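Local atomic coordinates of capsule biosynthesis protein CapD proenzyme (Bacillus anthracis, PDB entry 3G9K), a protein that cleaves the poly-gamma-D-glutamate capsule of the anthrax bacillus and, as a transpeptidase, links it by an amide bond to meso-diaminopimelic acid of the peptidoglycan. Residues L249-K254 with E272-I277; K255-D260 with A265-K270; M143-A148 with I159-G164. All coordinates share one frame; numbering follows the deposited sequence.

Contact 1 of 3, residues L249-K254 with E272-I277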
# COMPACT_ATOMS: atom_id res chain seq x y z
N LEU A 249 -11.22 8.80 -11.36
CA LEU A 249 -11.93 7.74 -12.07
C LEU A 249 -13.22 8.28 -12.68
O LEU A 249 -13.51 8.00 -13.84
CB LEU A 249 -12.25 6.57 -11.14
CG LEU A 249 -11.07 5.71 -10.63
CD1 LEU A 249 -11.55 4.78 -9.53
CD2 LEU A 249 -10.38 4.90 -11.77
N LYS A 250 -13.99 9.03 -11.89
CA LYS A 250 -15.27 9.58 -12.33
C LYS A 250 -15.09 10.64 -13.43
O LYS A 250 -15.80 10.62 -14.44
CB LYS A 250 -16.08 10.10 -11.16
CG LYS A 250 -16.59 9.00 -10.24
CD LYS A 250 -17.44 9.58 -9.13
CE LYS A 250 -18.83 9.96 -9.65
NZ LYS A 250 -19.74 8.79 -9.86
N LEU A 251 -14.13 11.54 -13.24
CA LEU A 251 -13.68 12.45 -14.31
C LEU A 251 -13.29 11.73 -15.62
O LEU A 251 -13.66 12.18 -16.70
CB LEU A 251 -12.54 13.33 -13.81
CG LEU A 251 -12.94 14.50 -12.88
CD1 LEU A 251 -11.76 15.10 -12.10
CD2 LEU A 251 -13.65 15.58 -13.73
N ALA A 252 -12.52 10.63 -15.53
CA ALA A 252 -12.10 9.89 -16.73
C ALA A 252 -13.28 9.20 -17.42
O ALA A 252 -13.34 9.16 -18.65
CB ALA A 252 -10.99 8.88 -16.37
N GLU A 253 -14.21 8.67 -16.63
CA GLU A 253 -15.47 8.13 -17.16
C GLU A 253 -16.26 9.20 -17.94
O GLU A 253 -16.65 8.98 -19.09
CB GLU A 253 -16.34 7.60 -16.02
CG GLU A 253 -17.74 7.18 -16.46
CD GLU A 253 -18.49 6.40 -15.41
OE1 GLU A 253 -18.14 6.48 -14.20
OE2 GLU A 253 -19.45 5.71 -15.82
N LYS A 254 -16.48 10.35 -17.30
CA LYS A 254 -17.35 11.41 -17.86
C LYS A 254 -16.74 12.04 -19.09
O LYS A 254 -17.44 12.35 -20.06
CB LYS A 254 -17.56 12.51 -16.82
CG LYS A 254 -18.64 13.49 -17.23
CD LYS A 254 -18.97 14.48 -16.15
CE LYS A 254 -20.11 15.41 -16.62
NZ LYS A 254 -19.94 16.76 -16.04
N GLU A 272 -3.46 14.21 -17.74
CA GLU A 272 -2.76 15.21 -17.00
C GLU A 272 -3.75 16.21 -16.51
O GLU A 272 -3.61 16.74 -15.46
CB GLU A 272 -1.76 15.93 -17.87
CG GLU A 272 -0.87 16.91 -17.14
CD GLU A 272 -1.48 18.28 -16.89
OE1 GLU A 272 -2.30 18.72 -17.69
OE2 GLU A 272 -1.14 18.90 -15.89
N GLU A 273 -4.73 16.48 -17.33
CA GLU A 273 -5.73 17.48 -16.99
C GLU A 273 -6.57 17.00 -15.81
O GLU A 273 -6.73 17.73 -14.83
CB GLU A 273 -6.60 17.81 -18.22
CG GLU A 273 -5.81 18.45 -19.38
CD GLU A 273 -6.56 18.36 -20.72
OE1 GLU A 273 -7.80 18.48 -20.73
OE2 GLU A 273 -5.89 18.19 -21.78
N ILE A 274 -7.06 15.76 -15.89
CA ILE A 274 -7.90 15.15 -14.84
C ILE A 274 -7.18 15.07 -13.50
O ILE A 274 -7.78 15.33 -12.45
CB ILE A 274 -8.39 13.73 -15.27
CG1 ILE A 274 -9.40 13.83 -16.42
CG2 ILE A 274 -9.04 12.99 -14.08
CD1 ILE A 274 -9.69 12.52 -17.13
N SER A 275 -5.88 14.74 -13.52
CA SER A 275 -5.11 14.62 -12.30
C SER A 275 -4.82 15.97 -11.64
O SER A 275 -4.89 16.09 -10.44
CB SER A 275 -3.81 13.84 -12.51
OG SER A 275 -3.02 14.42 -13.52
N ARG A 276 -4.49 17.00 -12.42
CA ARG A 276 -4.22 18.30 -11.77
C ARG A 276 -5.53 18.91 -11.25
O ARG A 276 -5.53 19.48 -10.18
CB ARG A 276 -3.41 19.25 -12.65
CG ARG A 276 -4.09 19.77 -13.86
CD ARG A 276 -3.64 21.20 -14.24
NE ARG A 276 -4.52 21.60 -15.33
CZ ARG A 276 -4.26 21.43 -16.63
NH1 ARG A 276 -3.10 20.95 -17.04
NH2 ARG A 276 -5.16 21.78 -17.53
N ILE A 277 -6.65 18.71 -11.94
CA ILE A 277 -7.94 19.13 -11.37
C ILE A 277 -8.14 18.51 -9.99
O ILE A 277 -8.34 19.20 -9.01
CB ILE A 277 -9.13 18.74 -12.26
CG1 ILE A 277 -9.15 19.57 -13.54
CG2 ILE A 277 -10.43 18.99 -11.51
CD1 ILE A 277 -10.16 19.10 -14.59
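Leu251 and Ile274 meet at the centre of an antiparallel helix-helix packing, a helical hairpin in the larger chain of this gamma-glutamyltransferase-family enzyme. Helix 242-254 supplies the residues 249-254 and helix 264-284 the residues 272-277. The two local axes come within 9.7 Å and their directions differ by 142°. The backbones are nearest at Leu251 and Ile274, with CA atoms 6.4 Å apart.

The contact across the segments is apolar, and no hydrogen bond crosses it. The CB of Leu251 and that of Ile274 each point at the facing helix, and the two side chains run past each other in opposite senses. The CG2 branch of Ile274 touches CB of Leu251 at 3.5 Å. It also lies near CD1 of the same leucine. The other branch of Ile274 goes to a different neighbour. With CG1 beside the backbone N (chi1 -69°), its CD1 end reaches the backbone at Ala252. Ile274 thus straddles two consecutive residues of the facing helix. One turn further on, CG2 of Ile277 makes a looser contact with CD1 of Leu251. Met248 of the first helix and Val257 of the following loop also pack on Ile274.

Polar groups lie away from this seam. Lys250 NZ turns away to Asp302 and to the carbonyl of Asn227, while Glu253 OE1 accepts a bond from the backbone N of Met229. These bonds tie the first helix to strand 219-228 and the residue just after it, and to helix 302-306. The other chain of the assembly also packs here, its Leu90 on Leu249 and its Asp91 on Ala252.

The tightest approach to the alanine is made to its backbone: CD1 of Ile274 lies 3.6 Å from CA of Ala252, and 3.9 Å from its CB.

Contact 2 of 3, residues K255-D260 with A265-K270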
# COMPACT_ATOMS: atom_id res chain seq x y z
N LYS A 255 -15.44 12.25 -19.06
CA LYS A 255 -14.73 12.84 -20.17
C LYS A 255 -14.40 11.79 -21.24
O LYS A 255 -13.84 12.12 -22.27
CB LYS A 255 -13.50 13.55 -19.66
CG LYS A 255 -13.86 14.59 -18.59
CD LYS A 255 -12.75 15.60 -18.37
CE LYS A 255 -12.93 16.36 -17.06
NZ LYS A 255 -12.57 17.80 -17.24
N GLU A 256 -14.79 10.54 -21.00
CA GLU A 256 -14.63 9.46 -21.99
C GLU A 256 -13.23 9.41 -22.58
O GLU A 256 -13.05 9.26 -23.80
CB GLU A 256 -15.66 9.61 -23.11
CG GLU A 256 -17.09 9.48 -22.64
CD GLU A 256 -18.07 9.76 -23.76
OE1 GLU A 256 -17.92 10.81 -24.44
OE2 GLU A 256 -18.98 8.93 -23.95
N VAL A 257 -12.22 9.54 -21.72
CA VAL A 257 -10.83 9.54 -22.16
C VAL A 257 -10.44 8.22 -22.79
O VAL A 257 -9.49 8.17 -23.57
CB VAL A 257 -9.87 9.84 -21.01
CG1 VAL A 257 -10.07 11.24 -20.53
CG2 VAL A 257 -10.07 8.83 -19.87
N TYR A 258 -11.16 7.16 -22.45
CA TYR A 258 -10.88 5.84 -23.02
C TYR A 258 -11.02 5.83 -24.55
O TYR A 258 -10.33 5.08 -25.23
CB TYR A 258 -11.79 4.78 -22.43
CG TYR A 258 -11.42 3.40 -22.93
CD1 TYR A 258 -10.27 2.76 -22.46
CD2 TYR A 258 -12.18 2.76 -23.91
CE1 TYR A 258 -9.91 1.49 -22.93
CE2 TYR A 258 -11.83 1.49 -24.39
CZ TYR A 258 -10.70 0.86 -23.90
OH TYR A 258 -10.35 -0.39 -24.36
N LYS A 259 -11.93 6.66 -25.08
CA LYS A 259 -12.07 6.81 -26.54
C LYS A 259 -10.76 7.25 -27.22
O LYS A 259 -10.56 6.99 -28.41
CB LYS A 259 -13.21 7.79 -26.87
CG LYS A 259 -14.62 7.24 -26.54
CD LYS A 259 -15.75 8.21 -26.93
CE LYS A 259 -17.12 7.53 -26.93
NZ LYS A 259 -18.28 8.47 -27.12
N ASP A 260 -9.86 7.89 -26.47
CA ASP A 260 -8.52 8.26 -26.97
C ASP A 260 -7.38 7.31 -26.57
O ASP A 260 -6.21 7.65 -26.75
CB ASP A 260 -8.14 9.66 -26.47
CG ASP A 260 -9.23 10.69 -26.73
OD1 ASP A 260 -9.54 10.93 -27.91
OD2 ASP A 260 -9.76 11.25 -25.75
N ALA A 265 -0.57 10.74 -27.11
CA ALA A 265 -0.44 12.14 -26.71
C ALA A 265 -1.78 12.70 -26.20
O ALA A 265 -1.80 13.49 -25.26
CB ALA A 265 0.09 12.99 -27.86
N THR A 266 -2.89 12.28 -26.80
CA THR A 266 -4.21 12.75 -26.37
C THR A 266 -4.59 12.14 -25.02
O THR A 266 -5.09 12.82 -24.13
CB THR A 266 -5.32 12.39 -27.39
OG1 THR A 266 -4.92 12.80 -28.70
CG2 THR A 266 -6.64 13.07 -27.02
N TYR A 267 -4.36 10.84 -24.90
CA TYR A 267 -4.67 10.12 -23.67
C TYR A 267 -3.89 10.74 -22.53
O TYR A 267 -4.47 11.07 -21.49
CB TYR A 267 -4.36 8.62 -23.80
CG TYR A 267 -4.98 7.76 -22.69
CD1 TYR A 267 -6.36 7.60 -22.61
CD2 TYR A 267 -4.18 7.11 -21.74
CE1 TYR A 267 -6.95 6.82 -21.61
CE2 TYR A 267 -4.76 6.30 -20.72
CZ TYR A 267 -6.15 6.18 -20.66
OH TYR A 267 -6.76 5.40 -19.69
N MSE A 268 -2.59 10.92 -22.74
CA MSE A 268 -1.71 11.45 -21.70
C MSE A 268 -2.09 12.87 -21.31
O MSE A 268 -2.20 13.18 -20.12
CB MSE A 268 -0.24 11.41 -22.13
CG MSE A 268 0.34 10.01 -22.17
SE MSE A 268 2.19 9.96 -22.78
CE MSE A 268 3.02 10.97 -21.37
N SER A 269 -2.33 13.67 -22.31
CA SER A 269 -2.67 15.05 -22.03
C SER A 269 -4.00 15.16 -21.27
O SER A 269 -4.10 15.93 -20.33
CB SER A 269 -2.69 15.87 -23.33
OG SER A 269 -3.03 17.22 -23.03
N LYS A 270 -4.97 14.35 -21.65
CA LYS A 270 -6.27 14.37 -21.01
C LYS A 270 -6.20 13.85 -19.57
O LYS A 270 -6.99 14.18 -18.76
CB LYS A 270 -7.28 13.58 -21.84
CG LYS A 270 -7.89 14.35 -23.02
CD LYS A 270 -8.90 13.54 -23.76
CE LYS A 270 -9.81 14.38 -24.67
NZ LYS A 270 -10.92 13.63 -25.27
O HOH W 1 -12.71 14.41 -23.29
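The turn of the helical hairpin lies here: a Schellman motif closes helix 242-254, with Glu256 the positive-phi residue just beyond it, and the short 3-10 segment 257-259 leads toward helix 264-284. The chain after Glu256 runs along the first turns of the second helix. Asp260 and Tyr267 are nearest in the backbone, their CA atoms 5.4 Å apart.

A salt bridge holds the two segments together. Lys270 NZ donates to Asp260 OD2 at 2.7 Å. It meets the oxygen on the syn side, 19° out of the carboxylate plane. The lysine chain is extended beyond CG and lies roughly perpendicular to the aspartate side chain. The methyl CG2 of Thr266 packs against Asp260 CG at 3.5 Å. Lys270 NZ also donates to a water, 2.8 Å away, which in turn donates to Lys255 O at 2.7 Å.

The apolar part lies beside these polar groups. Val257 CG1 touches Lys270 CB at 3.9 Å. Its CG2 branch approaches Tyr267 CE1. Val257 O comes to the edge of the tyrosine ring, 3.3 Å from CD1. The hydroxyl of Tyr267 is hydrogen-bonded to Asp91 OD2 of the other chain, and Tyr258 stacks on His95 of that chain.

One ammonium group therefore serves both a carboxylate and, through water, the carbonyl of a helix end. The carboxylate of Asp260 is likely to offset the positive charge of Lys270, and the paired bonds join the turn to the second helix.

Contact 3 of 3, residues M143-A148 with I159-G164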
# COMPACT_ATOMS: atom_id res chain seq x y z
N MSE A 143 19.08 -4.82 -4.13
CA MSE A 143 19.14 -3.53 -4.83
C MSE A 143 18.64 -2.36 -3.97
O MSE A 143 19.20 -1.26 -4.03
CB MSE A 143 18.39 -3.61 -6.15
CG MSE A 143 18.27 -2.27 -6.86
SE MSE A 143 16.61 -1.39 -6.40
CE MSE A 143 15.63 -2.02 -7.96
N ARG A 144 17.55 -2.54 -3.24
CA ARG A 144 17.10 -1.56 -2.28
C ARG A 144 18.17 -1.18 -1.26
O ARG A 144 18.35 0.01 -0.96
CB ARG A 144 15.87 -2.09 -1.55
CG ARG A 144 14.61 -1.88 -2.37
CD ARG A 144 14.11 -0.48 -2.18
NE ARG A 144 13.43 0.00 -3.36
CZ ARG A 144 14.01 0.59 -4.40
NH1 ARG A 144 15.32 0.79 -4.43
NH2 ARG A 144 13.27 0.98 -5.43
N LEU A 145 18.85 -2.18 -0.72
CA LEU A 145 19.92 -1.95 0.23
C LEU A 145 21.08 -1.20 -0.44
O LEU A 145 21.63 -0.23 0.13
CB LEU A 145 20.42 -3.27 0.81
CG LEU A 145 19.54 -3.89 1.90
CD1 LEU A 145 19.93 -5.31 2.17
CD2 LEU A 145 19.66 -3.06 3.17
N ASP A 146 21.42 -1.63 -1.65
CA ASP A 146 22.47 -0.99 -2.43
C ASP A 146 22.20 0.49 -2.59
O ASP A 146 23.03 1.31 -2.22
CB ASP A 146 22.61 -1.68 -3.81
CG ASP A 146 23.67 -1.02 -4.65
OD1 ASP A 146 24.82 -1.43 -4.55
OD2 ASP A 146 23.35 -0.03 -5.34
N LEU A 147 21.02 0.84 -3.10
CA LEU A 147 20.65 2.22 -3.32
C LEU A 147 20.51 3.04 -2.04
O LEU A 147 20.69 4.27 -2.09
CB LEU A 147 19.35 2.33 -4.09
CG LEU A 147 19.40 1.76 -5.51
CD1 LEU A 147 18.03 1.90 -6.21
CD2 LEU A 147 20.53 2.41 -6.31
N ALA A 148 20.16 2.38 -0.93
CA ALA A 148 19.97 3.08 0.34
C ALA A 148 21.28 3.25 1.11
O ALA A 148 21.34 4.05 2.05
CB ALA A 148 18.92 2.34 1.23
N ILE A 159 24.01 -6.97 9.70
CA ILE A 159 23.29 -8.13 9.07
C ILE A 159 22.78 -7.91 7.64
O ILE A 159 22.61 -8.89 6.89
CB ILE A 159 22.11 -8.67 9.91
CG1 ILE A 159 20.92 -7.69 9.93
CG2 ILE A 159 22.52 -8.96 11.30
CD1 ILE A 159 19.78 -8.22 10.78
N PHE A 160 22.51 -6.65 7.29
CA PHE A 160 22.05 -6.28 5.96
C PHE A 160 23.17 -5.97 4.99
O PHE A 160 22.95 -5.94 3.78
CB PHE A 160 21.16 -5.04 6.04
CG PHE A 160 20.01 -5.20 6.97
CD1 PHE A 160 18.93 -6.02 6.62
CD2 PHE A 160 19.98 -4.55 8.19
CE1 PHE A 160 17.85 -6.17 7.48
CE2 PHE A 160 18.91 -4.69 9.06
CZ PHE A 160 17.82 -5.48 8.68
N TYR A 161 24.36 -5.70 5.54
CA TYR A 161 25.56 -5.37 4.75
C TYR A 161 26.74 -6.20 5.20
O TYR A 161 27.70 -5.66 5.68
CB TYR A 161 25.91 -3.90 4.86
CG TYR A 161 24.87 -2.95 4.32
CD1 TYR A 161 23.86 -2.46 5.16
CD2 TYR A 161 24.85 -2.57 2.98
CE1 TYR A 161 22.91 -1.58 4.69
CE2 TYR A 161 23.88 -1.68 2.48
CZ TYR A 161 22.90 -1.20 3.35
OH TYR A 161 21.92 -0.32 2.90
N PRO A 162 26.67 -7.52 5.02
CA PRO A 162 27.75 -8.45 5.38
C PRO A 162 29.05 -8.14 4.63
O PRO A 162 29.04 -7.99 3.40
CB PRO A 162 27.19 -9.80 4.92
CG PRO A 162 25.76 -9.62 4.90
CD PRO A 162 25.55 -8.25 4.41
N ASN A 163 30.14 -8.02 5.37
CA ASN A 163 31.43 -7.60 4.82
C ASN A 163 31.35 -6.26 4.09
O ASN A 163 32.10 -6.02 3.15
CB ASN A 163 32.01 -8.70 3.92
CG ASN A 163 32.46 -9.92 4.70
OD1 ASN A 163 33.35 -9.83 5.56
ND2 ASN A 163 31.88 -11.07 4.40
N GLY A 164 30.42 -5.40 4.51
CA GLY A 164 30.32 -4.04 4.00
C GLY A 164 29.47 -3.82 2.77
O GLY A 164 29.21 -2.67 2.40
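Leu145 and Phe160 mark the nearest backbone approach, CA to CA 7.5 Å, where the irregular loop 159-164 passes the helix segment 143-148. Leu145 points toward the loop. Its two methyls diverge. CD1 of Leu145 lies 3.5 Å from Phe160 O. CD2 of Leu145 sits 3.8 Å from Phe160 CB. The same methyl, Leu145 CD2, is 3.7 Å from Tyr161 CZ.

The one hydrogen bond across the segments comes from Tyr161. Its OH donates to Leu145 O at 2.8 Å. The angle at the carbonyl oxygen is 118°, and the donor is tilted 31° from the carbonyl plane. The first torsion of Tyr161 sets CG beside its backbone N (chi1 -63°), which brings the far end of the ring nearer to the helix.

The ring of Phe160 leads away from the helix, with Ile159 CG1 over one face. It meets Phe34 of the other chain, and Phe24 of that chain packs on Leu145 and Ala148.

The arrangement is a helix-loop packing: helix 139-152 receives the loop that runs on to strand 172-173, with a tyrosine hydroxyl bound to a helix carbonyl.

Contacts 1 and 2 are consecutive parts of one helical hairpin, with centres 10 Å apart. Both use helix 264-284, and contact 2 lies within the chain segment bracketed by contact 1. They touch directly: Ile274 CD1 is 3.7 Å from Val257 CG1, and Ala252 O lies 3.3 Å from Val257 N, a probable hydrogen bond. Ile277 also packs on Lys255. Contact 3 is separate and earlier in the chain. Its centre lies 41 Å from that of contact 1 and 42 Å from that of contact 2. Its nearest atoms are about 23 Å and 21 Å from theirs. All three border the other chain of the assembly.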